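Side-chain contact in 3-hydroxy-3-methylglutaryl-CoA lyase (PDB 6NDS), which is a lyase of the HMGL-like family, built on a TIM-barrel fold and carrying a bound zinc ion and coenzyme A: residues A[41-46]-A[76-81]. Numbering follows the deposited sequence. Where two conformers were deposited one is given.
Sequences DLINQL and TGITRH. With EDO (1,2-ethanediol), chain G.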
loop_
_atom_site.group_PDB
_atom_site.type_symbol
_atom_site.label_atom_id
_atom_site.label_comp_id
_atom_site.label_asym_id
_atom_site.label_seq_id
_atom_site.Cartn_x
_atom_site.Cartn_y
_atom_site.Cartn_z
ATOM N N ASP A 41 22.228 6.245 18.170
ATOM C CA ASP A 41 21.981 7.486 17.431
ATOM C C ASP A 41 20.610 7.476 16.769
ATOM O O ASP A 41 19.904 8.492 16.759
ATOM C CB ASP A 41 23.061 7.690 16.364
ATOM C CG ASP A 41 24.359 8.224 16.930
ATOM O OD1 ASP A 41 24.404 8.583 18.124
ATOM O OD2 ASP A 41 25.346 8.289 16.166
ATOM N N LEU A 42 20.241 6.340 16.167
ATOM C CA LEU A 42 18.949 6.225 15.494
ATOM C C LEU A 42 17.806 6.426 16.479
ATOM O O LEU A 42 16.870 7.193 16.215
ATOM C CB LEU A 42 18.837 4.861 14.814
ATOM C CG LEU A 42 17.455 4.538 14.226
ATOM C CD1 LEU A 42 17.121 5.470 13.075
ATOM C CD2 LEU A 42 17.394 3.066 13.800
ATOM N N ILE A 43 17.886 5.772 17.638
ATOM C CA ILE A 43 16.843 5.937 18.648
ATOM C C ILE A 43 16.816 7.373 19.161
ATOM O O ILE A 43 15.738 7.951 19.341
ATOM C CB ILE A 43 17.041 4.913 19.779
ATOM C CG1 ILE A 43 16.849 3.494 19.220
ATOM C CG2 ILE A 43 16.084 5.198 20.951
ATOM C CD1 ILE A 43 17.482 2.413 20.080
ATOM N N ASN A 44 17.994 7.979 19.382
ATOM C CA ASN A 44 18.026 9.375 19.822
ATOM C C ASN A 44 17.338 10.279 18.802
ATOM O O ASN A 44 16.644 11.227 19.181
ATOM C CB ASN A 44 19.460 9.845 20.053
ATOM C CG ASN A 44 20.065 9.281 21.321
ATOM O OD1 ASN A 44 19.363 8.718 22.164
ATOM N ND2 ASN A 44 21.375 9.444 21.475
ATOM N N GLN A 45 17.511 10.000 17.503
ATOM C CA GLN A 45 16.829 10.812 16.491
ATOM C C GLN A 45 15.327 10.534 16.493
ATOM O O GLN A 45 14.517 11.466 16.409
ATOM C CB GLN A 45 17.413 10.539 15.102
ATOM C CG GLN A 45 18.801 11.120 14.896
ATOM C CD GLN A 45 18.764 12.627 14.948
ATOM O OE1 GLN A 45 19.442 13.246 15.763
ATOM N NE2 GLN A 45 17.944 13.230 14.087
ATOM N N LEU A 46 14.943 9.264 16.588
ATOM C CA LEU A 46 13.525 8.927 16.642
ATOM C C LEU A 46 12.856 9.572 17.848
ATOM O O LEU A 46 11.688 9.980 17.776
ATOM C CB LEU A 46 13.343 7.412 16.687
ATOM C CG LEU A 46 13.739 6.719 15.387
ATOM C CD1 LEU A 46 13.897 5.224 15.658
ATOM C CD2 LEU A 46 12.700 6.957 14.292
ATOM N N THR A 76 21.169 1.234 27.792
ATOM C CA THR A 76 22.048 1.998 28.675
ATOM C C THR A 76 22.406 3.346 28.068
ATOM O O THR A 76 22.490 4.357 28.781
ATOM C CB THR A 76 23.329 1.191 28.939
ATOM O OG1 THR A 76 23.023 0.065 29.749
ATOM C CG2 THR A 76 24.410 2.049 29.630
ATOM N N GLY A 77 22.617 3.373 26.753
ATOM C CA GLY A 77 23.256 4.483 26.084
ATOM C C GLY A 77 22.340 5.558 25.541
ATOM O O GLY A 77 22.795 6.688 25.340
ATOM N N ILE A 78 21.060 5.243 25.307
ATOM C CA ILE A 78 20.166 6.212 24.682
ATOM C C ILE A 78 19.844 7.346 25.652
ATOM O O ILE A 78 19.908 7.200 26.881
ATOM C CB ILE A 78 18.873 5.535 24.185
ATOM C CG1 ILE A 78 18.186 4.759 25.317
ATOM C CG2 ILE A 78 19.174 4.629 22.981
ATOM C CD1 ILE A 78 16.771 4.261 24.930
ATOM N N THR A 79 19.514 8.500 25.083
ATOM C CA THR A 79 19.001 9.623 25.855
ATOM C C THR A 79 17.525 9.386 26.151
ATOM O O THR A 79 16.722 9.238 25.224
ATOM C CB THR A 79 19.183 10.914 25.063
ATOM O OG1 THR A 79 20.569 11.093 24.770
ATOM C CG2 THR A 79 18.656 12.121 25.861
ATOM N N ARG A 80 17.158 9.345 27.430
ATOM C CA ARG A 80 15.778 9.061 27.825
ATOM C C ARG A 80 14.980 10.362 27.827
ATOM O O ARG A 80 15.240 11.249 28.644
ATOM C CB ARG A 80 15.729 8.414 29.209
ATOM C CG ARG A 80 16.528 7.118 29.357
ATOM C CD ARG A 80 15.984 6.040 28.463
ATOM N NE ARG A 80 16.656 4.764 28.702
ATOM C CZ ARG A 80 16.129 3.746 29.381
ATOM N NH1 ARG A 80 14.914 3.841 29.906
ATOM N NH2 ARG A 80 16.822 2.626 29.534
ATOM N N HIS A 81 14.016 10.479 26.921
ATOM C CA HIS A 81 13.051 11.570 26.988
ATOM C C HIS A 81 11.978 11.204 28.001
ATOM O O HIS A 81 11.461 10.086 27.975
ATOM C CB HIS A 81 12.430 11.818 25.615
ATOM C CG HIS A 81 13.385 12.398 24.620
ATOM N ND1 HIS A 81 13.089 13.520 23.873
ATOM C CD2 HIS A 81 14.633 12.017 24.253
ATOM C CE1 HIS A 81 14.113 13.801 23.085
ATOM N NE2 HIS A 81 15.064 12.908 23.303
HETATM C C1 EDO G . 23.641 8.085 28.754
HETATM O O1 EDO G . 22.832 7.132 29.451
HETATM C C2 EDO G . 22.734 8.980 27.924
HETATM O O2 EDO G . 21.678 9.479 28.752
HETATM O O HOH W 1 16.591 8.290 22.755
HETATM O O HOH W 2 22.657 9.080 24.027
HETATM O O HOH W 3 17.190 12.442 21.674
#
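On the outer helical layer of the TIM barrel, helix 36-46 meets the extended segment that follows helix 71-77 and leads to strand 85-90, and N44 bridges to T79 while I43 packs on I78. The amide oxygen OD1 of N44 accepts a hydrogen bond from N of T79 at 2.9 Å, nearly straight (166°), the donor tilted 23° from the plane of the N44 side-chain amide. The bond from CA to CB of N44 does not aim at the other segment, but with CG anti to the carbonyl carbon (chi1 -74°) the amide reaches it. The side chains of N44 and T79 cross at about a right angle. Two waters complete the grip on the amide: one donates to OD1 of N44 and to the carbonyl of T79, while another accepts from ND2 of N44 at 2.9 Å, donates to O of G77 and hydrogen-bonds OG1 of T79. A third links O of N44 with NE2 of H81, in the plane of the imidazole. On the buried side, CG2 of I43 touches CG2 of I78 at 3.7 Å; the former residue also rests on P23, the latter on Y86 of strand 85-90. With OD1 accepting from T79 N and ND2 donating to water, which way round the N44 amide lies is fixed, and a backbone N-H just past the helix end is satisfied.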